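Local coordinates for protein heterodimeric restriction endonuclease R.BspD6I small subunit (Bacillus sp., PDB 2P14) that serves as the catalytic small subunit of a heterodimeric type IIS restriction endonuclease, working with a site-specific nickase subunit and probably cleaving DNA, at residues C74-G79 and L109-D114; Y35-P40 and L62-H67; Q2-F7 and Y26-K31; P129-T134 and K163-D168. All blocks are in the same frame, centred on the assembly; numbering follows the deposited sequence.

Contact 1: residues C74-G79 and L109-D114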
loop_
_atom_site.group_PDB
_atom_site.type_symbol
_atom_site.label_atom_id
_atom_site.label_comp_id
_atom_site.label_asym_id
_atom_site.label_seq_id
_atom_site.Cartn_x
_atom_site.Cartn_y
_atom_site.Cartn_z
ATOM N N CYS A 74 4.831 3.170 0.055
ATOM C CA CYS A 74 4.995 3.254 1.493
ATOM C C CYS A 74 5.597 4.618 1.823
ATOM O O CYS A 74 6.565 5.046 1.182
ATOM C CB CYS A 74 5.998 2.187 1.958
ATOM S SG CYS A 74 5.332 0.511 1.663
ATOM N N SER A 75 5.027 5.292 2.817
ATOM C CA SER A 75 5.623 6.551 3.264
ATOM C C SER A 75 5.400 6.790 4.747
ATOM O O SER A 75 4.290 6.632 5.239
ATOM C CB SER A 75 5.016 7.734 2.510
ATOM O OG SER A 75 5.713 8.921 2.895
ATOM N N LEU A 76 6.464 7.220 5.425
ATOM C CA LEU A 76 6.393 7.624 6.821
ATOM C C LEU A 76 6.063 9.118 6.981
ATOM O O LEU A 76 5.878 9.613 8.111
ATOM C CB LEU A 76 7.697 7.290 7.545
ATOM C CG LEU A 76 7.997 5.799 7.700
ATOM C CD1 LEU A 76 9.398 5.579 8.290
ATOM C CD2 LEU A 76 6.940 5.105 8.554
ATOM N N THR A 77 5.936 9.807 5.847
ATOM C CA THR A 77 5.586 11.241 5.846
ATOM C C THR A 77 4.137 11.464 6.252
ATOM O O THR A 77 3.222 10.755 5.780
ATOM C CB THR A 77 5.844 11.829 4.456
ATOM O OG1 THR A 77 7.208 11.578 4.125
ATOM C CG2 THR A 77 5.613 13.349 4.414
ATOM N N ILE A 78 3.936 12.456 7.123
ATOM C CA ILE A 78 2.586 12.788 7.572
ATOM C C ILE A 78 2.249 14.254 7.295
ATOM O O ILE A 78 3.131 15.060 7.026
ATOM C CB ILE A 78 2.374 12.476 9.083
ATOM C CG1 ILE A 78 3.301 13.338 9.969
ATOM C CG2 ILE A 78 2.492 10.952 9.342
ATOM C CD1 ILE A 78 2.869 13.390 11.440
ATOM N N GLY A 79 0.968 14.578 7.372
ATOM C CA GLY A 79 0.519 15.959 7.180
ATOM C C GLY A 79 0.539 16.386 5.718
ATOM O O GLY A 79 0.530 15.543 4.815
ATOM N N LEU A 109 0.427 3.055 1.950
ATOM C CA LEU A 109 0.550 2.716 3.370
ATOM C C LEU A 109 1.288 3.837 4.060
ATOM O O LEU A 109 2.435 4.129 3.685
ATOM C CB LEU A 109 1.356 1.423 3.543
ATOM C CG LEU A 109 1.460 0.916 4.983
ATOM C CD1 LEU A 109 0.081 0.491 5.472
ATOM C CD2 LEU A 109 2.369 -0.288 5.062
ATOM N N GLY A 110 0.639 4.438 5.062
ATOM C CA GLY A 110 1.242 5.502 5.838
ATOM C C GLY A 110 0.992 5.323 7.325
ATOM O O GLY A 110 0.267 4.413 7.701
ATOM N N LYS A 111 1.623 6.146 8.160
ATOM C CA LYS A 111 1.307 6.126 9.612
ATOM C C LYS A 111 -0.062 6.732 9.877
ATOM O O LYS A 111 -0.831 6.279 10.733
ATOM C CB LYS A 111 2.355 6.912 10.405
ATOM C CG LYS A 111 3.714 6.235 10.410
ATOM C CD LYS A 111 4.583 6.788 11.529
ATOM C CE LYS A 111 4.863 8.269 11.368
ATOM N NZ LYS A 111 5.740 8.755 12.477
ATOM N N SER A 112 -0.352 7.774 9.104
ATOM C CA SER A 112 -1.640 8.438 9.168
ATOM C C SER A 112 -1.882 9.015 7.794
ATOM O O SER A 112 -0.938 9.368 7.090
ATOM C CB SER A 112 -1.629 9.530 10.231
ATOM O OG SER A 112 -0.572 10.430 9.986
ATOM N N ILE A 113 -3.160 9.081 7.403
ATOM C CA ILE A 113 -3.502 9.525 6.042
ATOM C C ILE A 113 -3.954 10.976 6.093
ATOM O O ILE A 113 -4.924 11.308 6.804
ATOM C CB ILE A 113 -4.617 8.635 5.406
ATOM C CG1 ILE A 113 -4.210 7.158 5.454
ATOM C CG2 ILE A 113 -4.922 9.119 3.961
ATOM C CD1 ILE A 113 -2.863 6.871 4.760
ATOM N N ASP A 114 -3.251 11.835 5.362
ATOM C CA ASP A 114 -3.571 13.264 5.361
ATOM C C ASP A 114 -4.788 13.512 4.461
ATOM O O ASP A 114 -4.909 12.926 3.386
ATOM C CB ASP A 114 -2.351 14.042 4.889
ATOM C CG ASP A 114 -2.642 15.499 4.661
ATOM O OD1 ASP A 114 -2.752 16.217 5.665
ATOM O OD2 ASP A 114 -2.761 15.896 3.479
HETATM O O HOH W 1 2.879 8.218 6.829
HETATM O O HOH W 2 -0.744 12.387 7.658
#
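S75 N makes the single direct hydrogen bond from 74-79 to 109-114, reaching L109 O at 3.0 Å with an N-H...O angle of 166° and meeting that oxygen almost end-on. The bond belongs to the parallel pairing of strands 69-75 and 104-110, the two strands of a beta-alpha-beta unit whose connecting helix is 80-98. C-H...O contacts support it: C74 CA leans on the same L109 O, and G110 CA comes within 3.3 Å of S75 O.

Past the strands, water takes over. One water donates to S75 O at 2.7 Å and to T77 O, and accepts from K111 N at 2.8 Å, so three backbone groups share it. A second accepts from G79 N at 2.8 Å and, less certainly, bonds S112 OG in one of its two conformers.

Apolar contact comes from the shaft of K111, which bends at its third torsion (-62°). Its CG lies 3.9 Å from L76 CD2 and its CE packs against I78 CG2, while NZ goes on to a salt bridge with E12.

D114 swings its carboxylate anti to its own N (chi1 172°), which sets CG 3.2 Å from G79 O and lets OD2 cap F117 N at the start of helix 115-121. With an alanine here, F117 N would probably be left without its cap and a gap would open beside G79.

One strand bond and two waters thus tie the diverging chains; the K111 shaft over L76 and I78 is the main apolar cover, and the charges of K111 and D114 are met elsewhere, at E12 and F117 N.

Contact 2: residues Y35-P40 and L62-H67; sequences YKNLVP and LVEYEH
E64 O is gripped by two successive amides of the facing chain, K36 N at 2.8 Å, nearly in line with the carbonyl, and N37 N at 3.3 Å, which comes in on a lone pair in the carbonyl plane. E64 N answers N37 O at 2.8 Å, and a further pair of bonds joins V39 and L62, with V39 N to L62 O at 2.8 Å. Two residues set against one make this a classic beta bulge. It sits in the antiparallel pairing of 37-40, an outermost strand of the five-stranded mixed sheet, with 61-64; the short segments run 176° apart.

On the L38 and V63 face, the non-hydrogen-bonded pair packs directly. L38 has its CG anti to the backbone N (chi1 178°), and its CD1 rests 3.7 Å from V63 CB. V63 CG2 also touches Y35 CB at 3.6 Å, and the Y65 ring lies against the same tyrosine, CE1 being 3.9 Å from Y35 CB. L38 CB in turn sits over one face of the Y35 ring, toward its rim. On the opposite face of the sheet, V39 meets L62 while E64 crosses N37 obliquely and sends OE2 to the hydroxyl of Y97.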
loop_
_atom_site.group_PDB
_atom_site.type_symbol
_atom_site.label_atom_id
_atom_site.label_comp_id
_atom_site.label_asym_id
_atom_site.label_seq_id
_atom_site.Cartn_x
_atom_site.Cartn_y
_atom_site.Cartn_z
ATOM N N TYR A 35 1.250 -15.031 -5.458
ATOM C CA TYR A 35 1.499 -14.075 -6.541
ATOM C C TYR A 35 2.190 -14.705 -7.723
ATOM O O TYR A 35 2.838 -15.749 -7.586
ATOM C CB TYR A 35 2.386 -12.910 -6.060
ATOM C CG TYR A 35 3.661 -13.319 -5.352
ATOM C CD1 TYR A 35 4.818 -13.623 -6.067
ATOM C CD2 TYR A 35 3.710 -13.366 -3.963
ATOM C CE1 TYR A 35 5.995 -13.994 -5.405
ATOM C CE2 TYR A 35 4.861 -13.740 -3.301
ATOM C CZ TYR A 35 5.985 -14.054 -4.018
ATOM O OH TYR A 35 7.129 -14.412 -3.316
ATOM N N LYS A 36 2.062 -14.067 -8.886
ATOM C CA LYS A 36 2.848 -14.489 -10.048
ATOM C C LYS A 36 4.211 -13.808 -10.075
ATOM O O LYS A 36 5.211 -14.468 -10.369
ATOM C CB LYS A 36 2.108 -14.335 -11.381
ATOM C CG LYS A 36 1.253 -13.107 -11.557
ATOM C CD LYS A 36 0.364 -13.230 -12.789
ATOM C CE LYS A 36 1.030 -12.658 -14.018
ATOM N NZ LYS A 36 0.038 -12.512 -15.111
ATOM N N ASN A 37 4.248 -12.521 -9.727
ATOM C CA ASN A 37 5.504 -11.781 -9.595
ATOM C C ASN A 37 5.423 -10.847 -8.399
ATOM O O ASN A 37 4.356 -10.316 -8.094
ATOM C CB ASN A 37 5.765 -10.911 -10.827
ATOM C CG ASN A 37 5.715 -11.673 -12.132
ATOM O OD1 ASN A 37 4.907 -11.361 -13.018
ATOM N ND2 ASN A 37 6.595 -12.640 -12.283
ATOM N N LEU A 38 6.555 -10.632 -7.750
ATOM C CA LEU A 38 6.649 -9.674 -6.645
ATOM C C LEU A 38 7.961 -8.933 -6.840
ATOM O O LEU A 38 9.028 -9.550 -6.862
ATOM C CB LEU A 38 6.628 -10.370 -5.273
ATOM C CG LEU A 38 6.775 -9.497 -4.023
ATOM C CD1 LEU A 38 5.563 -8.546 -3.842
ATOM C CD2 LEU A 38 6.928 -10.372 -2.785
ATOM N N VAL A 39 7.888 -7.620 -7.014
ATOM C CA VAL A 39 9.071 -6.828 -7.414
ATOM C C VAL A 39 9.288 -5.700 -6.403
ATOM O O VAL A 39 8.552 -4.699 -6.426
ATOM C CB VAL A 39 8.885 -6.240 -8.830
ATOM C CG1 VAL A 39 10.199 -5.609 -9.319
ATOM C CG2 VAL A 39 8.449 -7.317 -9.796
ATOM N N PRO A 40 10.262 -5.872 -5.484
ATOM C CA PRO A 40 10.636 -4.789 -4.586
ATOM C C PRO A 40 11.565 -3.816 -5.290
ATOM O O PRO A 40 12.586 -4.233 -5.856
ATOM C CB PRO A 40 11.361 -5.521 -3.445
ATOM C CG PRO A 40 11.995 -6.719 -4.104
ATOM C CD PRO A 40 11.039 -7.106 -5.227
ATOM N N LEU A 62 5.735 -3.862 -6.402
ATOM C CA LEU A 62 4.652 -4.308 -7.290
ATOM C C LEU A 62 4.381 -5.763 -6.973
ATOM O O LEU A 62 5.314 -6.562 -6.902
ATOM C CB LEU A 62 5.049 -4.195 -8.769
ATOM C CG LEU A 62 4.098 -4.813 -9.787
ATOM C CD1 LEU A 62 2.749 -4.023 -9.829
ATOM C CD2 LEU A 62 4.817 -4.847 -11.163
ATOM N N VAL A 63 3.097 -6.106 -6.775
ATOM C CA VAL A 63 2.725 -7.527 -6.696
ATOM C C VAL A 63 1.716 -7.816 -7.827
ATOM O O VAL A 63 0.687 -7.127 -7.960
ATOM C CB VAL A 63 2.171 -7.924 -5.300
ATOM C CG1 VAL A 63 0.885 -7.225 -5.011
ATOM C CG2 VAL A 63 1.993 -9.439 -5.162
ATOM N N GLU A 64 2.064 -8.793 -8.672
ATOM C CA GLU A 64 1.180 -9.159 -9.768
ATOM C C GLU A 64 0.526 -10.484 -9.458
ATOM O O GLU A 64 1.192 -11.484 -9.290
ATOM C CB GLU A 64 1.964 -9.241 -11.078
ATOM C CG GLU A 64 2.492 -7.886 -11.485
ATOM C CD GLU A 64 3.193 -7.886 -12.839
ATOM O OE1 GLU A 64 3.936 -8.873 -13.127
ATOM O OE2 GLU A 64 3.028 -6.895 -13.569
ATOM N N TYR A 65 -0.795 -10.478 -9.339
ATOM C CA TYR A 65 -1.538 -11.710 -9.153
ATOM C C TYR A 65 -2.134 -12.091 -10.496
ATOM O O TYR A 65 -2.021 -11.365 -11.480
ATOM C CB TYR A 65 -2.651 -11.497 -8.157
ATOM C CG TYR A 65 -2.157 -11.128 -6.781
ATOM C CD1 TYR A 65 -1.509 -12.084 -5.971
ATOM C CD2 TYR A 65 -2.342 -9.835 -6.282
ATOM C CE1 TYR A 65 -1.051 -11.762 -4.701
ATOM C CE2 TYR A 65 -1.893 -9.493 -5.000
ATOM C CZ TYR A 65 -1.235 -10.461 -4.209
ATOM O OH TYR A 65 -0.807 -10.100 -2.937
ATOM N N GLU A 66 -2.832 -13.217 -10.524
ATOM C CA GLU A 66 -3.387 -13.674 -11.779
ATOM C C GLU A 66 -4.297 -12.660 -12.483
ATOM O O GLU A 66 -4.139 -12.419 -13.682
ATOM C CB GLU A 66 -4.156 -14.960 -11.495
ATOM C CG GLU A 66 -4.620 -15.682 -12.712
ATOM C CD GLU A 66 -4.793 -17.109 -12.379
ATOM O OE1 GLU A 66 -3.732 -17.791 -12.249
ATOM O OE2 GLU A 66 -5.976 -17.514 -12.208
ATOM N N HIS A 67 -5.223 -12.074 -11.745
ATOM C CA HIS A 67 -6.221 -11.254 -12.434
ATOM C C HIS A 67 -6.063 -9.759 -12.206
ATOM O O HIS A 67 -6.820 -8.959 -12.751
ATOM C CB HIS A 67 -7.618 -11.725 -12.073
ATOM C CG HIS A 67 -7.894 -13.123 -12.522
ATOM N ND1 HIS A 67 -8.000 -13.460 -13.852
ATOM C CD2 HIS A 67 -8.029 -14.275 -11.825
ATOM C CE1 HIS A 67 -8.209 -14.761 -13.957
ATOM N NE2 HIS A 67 -8.247 -15.275 -12.741
HETATM O O HOH W 3 -2.705 -13.791 -15.457
#

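Contact 3: residues Q2-F7 and Y26-K31; sequences QDILDF and YRVFKK
The guanidinium of R27 has I4 CG1 over the centre of one face, 3.9 Å above the plane, and F7 CB at its edge, in plane and 3.7 Å from NH2. The F7 ring stands nearly upright to the guanidinium, their planes 85° apart, and NH2 also hydrogen-bonds N24 OD1, a partner on R27's own helix 17-32.

I4 is the main wedge between helix 2-7 and helix 17-32, which run antiparallel at 165° with segment axes 9.8 Å apart. Its CG2, anti to the backbone N, meets V28 CG2 at 3.5 Å; CD1 reaches on to R27 CB and to K31 CD, each at 3.9 Å. L5 CD2 also closes on V28 CG2, the side chains crossing at about a right angle. Cut back to an alanine, I4 would probably leave that guanidinium face uncovered and a gap in front of V28.

At the rim, D3 OD2 accepts a hydrogen bond from a water at 2.9 Å, which accepts from K31 NZ at 2.7 Å. Apolar packing thus does most of the holding, helped by the I4 O bond from N24 ND2; D3 probably adds a water-mediated pull on K31 and, toward R27, an attraction of charge alone.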
loop_
_atom_site.group_PDB
_atom_site.type_symbol
_atom_site.label_atom_id
_atom_site.label_comp_id
_atom_site.label_asym_id
_atom_site.label_seq_id
_atom_site.Cartn_x
_atom_site.Cartn_y
_atom_site.Cartn_z
ATOM N N GLN A 2 2.894 -12.580 12.387
ATOM C CA GLN A 2 2.770 -11.687 13.519
ATOM C C GLN A 2 4.106 -10.986 13.819
ATOM O O GLN A 2 4.111 -9.827 14.244
ATOM C CB GLN A 2 2.279 -12.442 14.764
ATOM C CG GLN A 2 1.908 -11.486 15.898
ATOM C CD GLN A 2 0.749 -10.549 15.532
ATOM O OE1 GLN A 2 -0.313 -11.003 15.078
ATOM N NE2 GLN A 2 0.955 -9.234 15.716
ATOM N N ASP A 3 5.208 -11.699 13.565
ATOM C CA ASP A 3 6.562 -11.134 13.736
ATOM C C ASP A 3 6.765 -9.945 12.806
ATOM O O ASP A 3 7.343 -8.927 13.209
ATOM C CB ASP A 3 7.662 -12.218 13.548
ATOM C CG ASP A 3 7.825 -12.697 12.100
ATOM O OD1 ASP A 3 8.984 -12.954 11.690
ATOM O OD2 ASP A 3 6.826 -12.829 11.333
ATOM N N ILE A 4 6.255 -10.070 11.585
ATOM C CA ILE A 4 6.436 -9.012 10.587
ATOM C C ILE A 4 5.569 -7.824 11.014
ATOM O O ILE A 4 6.017 -6.668 10.994
ATOM C CB ILE A 4 6.075 -9.486 9.167
ATOM C CG1 ILE A 4 7.015 -10.605 8.714
ATOM C CG2 ILE A 4 6.146 -8.304 8.182
ATOM C CD1 ILE A 4 6.565 -11.351 7.487
ATOM N N LEU A 5 4.319 -8.101 11.388
ATOM C CA LEU A 5 3.429 -7.022 11.818
ATOM C C LEU A 5 3.980 -6.264 13.015
ATOM O O LEU A 5 3.946 -5.024 13.042
ATOM C CB LEU A 5 1.998 -7.537 12.078
ATOM C CG LEU A 5 1.338 -8.223 10.879
ATOM C CD1 LEU A 5 -0.100 -8.612 11.237
ATOM C CD2 LEU A 5 1.361 -7.326 9.625
ATOM N N ASP A 6 4.500 -7.002 14.005
ATOM C CA ASP A 6 5.091 -6.379 15.203
ATOM C C ASP A 6 6.317 -5.550 14.838
ATOM O O ASP A 6 6.610 -4.561 15.509
ATOM C CB ASP A 6 5.492 -7.437 16.252
ATOM C CG ASP A 6 4.307 -8.180 16.843
ATOM O OD1 ASP A 6 3.169 -7.676 16.766
ATOM O OD2 ASP A 6 4.549 -9.287 17.385
ATOM N N PHE A 7 7.044 -5.967 13.796
ATOM C CA PHE A 7 8.261 -5.224 13.416
ATOM C C PHE A 7 7.950 -3.790 12.969
ATOM O O PHE A 7 8.797 -2.901 13.069
ATOM C CB PHE A 7 9.125 -5.961 12.382
ATOM C CG PHE A 7 10.455 -5.277 12.115
ATOM C CD1 PHE A 7 11.520 -5.430 12.993
ATOM C CD2 PHE A 7 10.620 -4.505 10.970
ATOM C CE1 PHE A 7 12.752 -4.786 12.751
ATOM C CE2 PHE A 7 11.840 -3.847 10.720
ATOM C CZ PHE A 7 12.898 -3.991 11.599
ATOM N N TYR A 26 6.965 -5.269 1.998
ATOM C CA TYR A 26 7.326 -6.357 1.091
ATOM C C TYR A 26 7.314 -7.728 1.803
ATOM O O TYR A 26 6.794 -8.701 1.243
ATOM C CB TYR A 26 8.710 -6.027 0.519
ATOM C CG TYR A 26 9.495 -7.203 -0.013
ATOM C CD1 TYR A 26 9.261 -7.726 -1.286
ATOM C CD2 TYR A 26 10.489 -7.782 0.775
ATOM C CE1 TYR A 26 10.010 -8.811 -1.770
ATOM C CE2 TYR A 26 11.237 -8.850 0.300
ATOM C CZ TYR A 26 10.984 -9.367 -0.945
ATOM O OH TYR A 26 11.772 -10.423 -1.374
ATOM N N ARG A 27 7.870 -7.809 3.011
ATOM C CA ARG A 27 7.829 -9.083 3.760
ATOM C C ARG A 27 6.395 -9.586 3.959
ATOM O O ARG A 27 6.159 -10.785 3.884
ATOM C CB ARG A 27 8.526 -8.962 5.121
ATOM C CG ARG A 27 10.038 -8.692 5.021
ATOM C CD ARG A 27 10.744 -9.266 6.233
ATOM N NE ARG A 27 10.362 -8.556 7.442
ATOM C CZ ARG A 27 10.580 -8.995 8.685
ATOM N NH1 ARG A 27 11.181 -10.173 8.919
ATOM N NH2 ARG A 27 10.199 -8.263 9.700
ATOM N N VAL A 28 5.451 -8.679 4.212
ATOM C CA VAL A 28 4.037 -9.090 4.368
ATOM C C VAL A 28 3.524 -9.754 3.092
ATOM O O VAL A 28 2.963 -10.874 3.121
ATOM C CB VAL A 28 3.139 -7.887 4.721
ATOM C CG1 VAL A 28 1.643 -8.324 4.691
ATOM C CG2 VAL A 28 3.475 -7.356 6.063
ATOM N N PHE A 29 3.712 -9.074 1.961
ATOM C CA PHE A 29 3.235 -9.605 0.676
ATOM C C PHE A 29 3.969 -10.870 0.212
ATOM O O PHE A 29 3.369 -11.802 -0.327
ATOM C CB PHE A 29 3.234 -8.529 -0.400
ATOM C CG PHE A 29 2.090 -7.597 -0.268
ATOM C CD1 PHE A 29 0.845 -7.922 -0.844
ATOM C CD2 PHE A 29 2.216 -6.420 0.459
ATOM C CE1 PHE A 29 -0.247 -7.073 -0.695
ATOM C CE2 PHE A 29 1.123 -5.570 0.606
ATOM C CZ PHE A 29 -0.104 -5.901 0.013
ATOM N N LYS A 30 5.256 -10.943 0.508
ATOM C CA LYS A 30 5.995 -12.173 0.207
ATOM C C LYS A 30 5.418 -13.341 1.023
ATOM O O LYS A 30 5.201 -14.447 0.507
ATOM C CB LYS A 30 7.484 -11.971 0.522
ATOM C CG LYS A 30 8.376 -13.199 0.163
ATOM C CD LYS A 30 9.838 -12.914 0.447
ATOM C CE LYS A 30 10.684 -14.154 0.188
ATOM N NZ LYS A 30 10.717 -14.413 -1.277
ATOM N N LYS A 31 5.142 -13.094 2.301
ATOM C CA LYS A 31 4.624 -14.164 3.166
ATOM C C LYS A 31 3.181 -14.555 2.812
ATOM O O LYS A 31 2.802 -15.733 2.932
ATOM C CB LYS A 31 4.719 -13.798 4.635
ATOM C CG LYS A 31 4.530 -15.027 5.490
ATOM C CD LYS A 31 5.154 -14.923 6.809
ATOM C CE LYS A 31 4.992 -16.221 7.575
ATOM N NZ LYS A 31 5.821 -16.175 8.774
HETATM O O HOH W 4 7.751 -14.304 9.047
#

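Contact 4: residues P129-T134 and K163-D168; sequences PVIPLT and KLLRSD
The last turn of helix 154-165 lies across strand 130-134 with I131 CA and L165 CA 5.5 Å apart and no hydrogen bond between the two segments. L165 is the closest fit. With CG anti to the backbone N (chi1 180°), it turns both methyls toward P129: CD2 comes to 3.6 Å from P129 CB and CD1 to 3.8 Å from the same carbon, while CD1 also rests on V130 O.

I131, in one of its two conformers, straddles the leucine pair. Its CG2 touches L164 CB at 3.8 Å, the side chains crossing at about a right angle, and its CG1 lies 3.9 Å from L165 CA. Further along, L133 CD2 meets L164 CD1 at 4.2 Å.

After L165 the chain leaves the helix through R166, whose phi is positive (45°). R166 grips D168 side-on: NE bonds OD1 at 2.9 Å and NH2 bonds OD2 at 2.7 Å, both in the guanidinium plane and both on syn lone pairs. R166 also makes a cation-pi contact with F180. At the helix end, L164 O accepts from W177 NE1, and L165 O and R166 O from K125 NZ, whose charge would suit the negative end of the helix dipole.

Between strand and helix, then, the buried join is almost wholly hydrocarbon, L165 meeting the V130 carbonyl only through a methyl, while the polar bonds of the helix end go elsewhere.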
loop_
_atom_site.group_PDB
_atom_site.type_symbol
_atom_site.label_atom_id
_atom_site.label_comp_id
_atom_site.label_asym_id
_atom_site.label_seq_id
_atom_site.Cartn_x
_atom_site.Cartn_y
_atom_site.Cartn_z
ATOM N N PRO A 129 -7.308 4.065 -9.295
ATOM C CA PRO A 129 -7.794 3.717 -7.962
ATOM C C PRO A 129 -6.684 3.503 -6.930
ATOM O O PRO A 129 -5.854 2.580 -7.085
ATOM C CB PRO A 129 -8.576 2.414 -8.197
ATOM C CG PRO A 129 -7.899 1.788 -9.384
ATOM C CD PRO A 129 -7.443 2.928 -10.233
ATOM N N VAL A 130 -6.723 4.341 -5.889
ATOM C CA VAL A 130 -5.740 4.295 -4.821
ATOM C C VAL A 130 -6.479 4.087 -3.502
ATOM O O VAL A 130 -7.420 4.842 -3.169
ATOM C CB VAL A 130 -4.886 5.581 -4.762
ATOM C CG1 VAL A 130 -3.846 5.438 -3.639
ATOM C CG2 VAL A 130 -4.171 5.851 -6.119
ATOM N N ILE A 131 -6.059 3.088 -2.734
ATOM C CA ILE A 131 -6.662 2.872 -1.422
ATOM C C ILE A 131 -5.614 3.162 -0.351
ATOM O O ILE A 131 -4.621 2.427 -0.245
ATOM C CB ILE A 131 -7.200 1.437 -1.246
ATOM C CG1 ILE A 131 -8.215 1.071 -2.340
ATOM C CG2 ILE A 131 -7.843 1.318 0.132
ATOM C CD1 ILE A 131 -7.576 0.492 -3.621
ATOM N N PRO A 132 -5.844 4.219 0.449
ATOM C CA PRO A 132 -4.904 4.578 1.517
ATOM C C PRO A 132 -5.228 3.828 2.795
ATOM O O PRO A 132 -6.397 3.837 3.226
ATOM C CB PRO A 132 -5.163 6.090 1.728
ATOM C CG PRO A 132 -6.681 6.194 1.472
ATOM C CD PRO A 132 -7.006 5.140 0.413
ATOM N N LEU A 133 -4.216 3.210 3.412
ATOM C CA LEU A 133 -4.379 2.539 4.693
ATOM C C LEU A 133 -3.342 3.058 5.670
ATOM O O LEU A 133 -2.173 3.291 5.291
ATOM C CB LEU A 133 -4.212 1.025 4.559
ATOM C CG LEU A 133 -5.221 0.242 3.707
ATOM C CD1 LEU A 133 -4.943 -1.272 3.786
ATOM C CD2 LEU A 133 -6.670 0.534 4.107
ATOM N N THR A 134 -3.733 3.189 6.939
ATOM C CA THR A 134 -2.720 3.372 7.974
ATOM C C THR A 134 -2.090 2.027 8.284
ATOM O O THR A 134 -2.654 0.957 7.988
ATOM C CB THR A 134 -3.290 3.936 9.271
ATOM O OG1 THR A 134 -4.167 2.953 9.835
ATOM C CG2 THR A 134 -4.000 5.254 9.006
ATOM N N LYS A 163 -14.094 -2.614 -2.210
ATOM C CA LYS A 163 -14.987 -2.113 -1.170
ATOM C C LYS A 163 -14.409 -0.848 -0.512
ATOM O O LYS A 163 -15.112 0.151 -0.367
ATOM C CB LYS A 163 -15.225 -3.187 -0.113
ATOM C CG LYS A 163 -16.181 -2.800 0.991
ATOM C CD LYS A 163 -16.241 -3.930 2.024
ATOM C CE LYS A 163 -14.850 -4.343 2.523
ATOM N NZ LYS A 163 -14.935 -5.423 3.552
ATOM N N LEU A 164 -13.131 -0.902 -0.122
ATOM C CA LEU A 164 -12.492 0.196 0.596
ATOM C C LEU A 164 -12.269 1.431 -0.281
ATOM O O LEU A 164 -12.275 2.555 0.225
ATOM C CB LEU A 164 -11.149 -0.256 1.148
ATOM C CG LEU A 164 -11.252 -1.327 2.214
ATOM C CD1 LEU A 164 -9.822 -1.784 2.604
ATOM C CD2 LEU A 164 -12.035 -0.865 3.453
ATOM N N LEU A 165 -12.130 1.189 -1.587
ATOM C CA LEU A 165 -11.973 2.257 -2.576
ATOM C C LEU A 165 -13.121 3.263 -2.562
ATOM O O LEU A 165 -12.896 4.462 -2.804
ATOM C CB LEU A 165 -11.806 1.663 -3.984
ATOM C CG LEU A 165 -11.636 2.647 -5.150
ATOM C CD1 LEU A 165 -10.330 3.487 -5.052
ATOM C CD2 LEU A 165 -11.695 1.866 -6.479
ATOM N N ARG A 166 -14.333 2.780 -2.273
ATOM C CA ARG A 166 -15.513 3.637 -2.329
ATOM C C ARG A 166 -15.564 4.513 -3.594
ATOM O O ARG A 166 -15.610 5.756 -3.520
ATOM C CB ARG A 166 -15.606 4.510 -1.071
ATOM C CG ARG A 166 -15.895 3.722 0.241
ATOM C CD ARG A 166 -17.230 2.968 0.200
ATOM N NE ARG A 166 -18.365 3.868 -0.047
ATOM C CZ ARG A 166 -19.029 4.556 0.892
ATOM N NH1 ARG A 166 -18.684 4.497 2.165
ATOM N NH2 ARG A 166 -20.033 5.356 0.543
ATOM N N SER A 167 -15.652 3.851 -4.737
ATOM C CA SER A 167 -15.713 4.559 -6.014
ATOM C C SER A 167 -16.969 5.427 -6.176
ATOM O O SER A 167 -17.034 6.253 -7.095
ATOM C CB SER A 167 -15.539 3.581 -7.181
ATOM O OG SER A 167 -16.699 2.800 -7.367
ATOM N N ASP A 168 -17.941 5.225 -5.293
ATOM C CA ASP A 168 -19.162 6.035 -5.288
ATOM C C ASP A 168 -18.890 7.402 -4.680
ATOM O O ASP A 168 -19.675 8.334 -4.872
ATOM C CB ASP A 168 -20.289 5.357 -4.494
ATOM C CG ASP A 168 -19.884 5.051 -3.049
ATOM O OD1 ASP A 168 -18.884 4.339 -2.868
ATOM O OD2 ASP A 168 -20.567 5.515 -2.117
#

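Overall arrangement
Contacts 1 and 2 pair strands of the five-stranded sheet 37-40, 61-64, 69-75, 104-110, 130-134, and contact 4 covers its last strand. Contacts 1 and 4, centres 15 Å apart, join through a probable hydrogen bond from G110 N to L133 O, 3.0 Å. Contact 2 lies across the chain's centre from contact 1, centres 24 Å apart. It touches contact 3 instead, Y65 OH packing on F29 CD1 at 3.4 Å and L38 CD2 on Y26 CE1 at 3.6 Å, so helix 17-32 backs strand 37-40. A glycerol, probably from the crystallisation liquor, sits by L38 and Y26 OH. This helix-flanked mixed sheet is consistent with the PD-(D/E)XK nuclease core of the family; none of the four contacts identifies a catalytic residue.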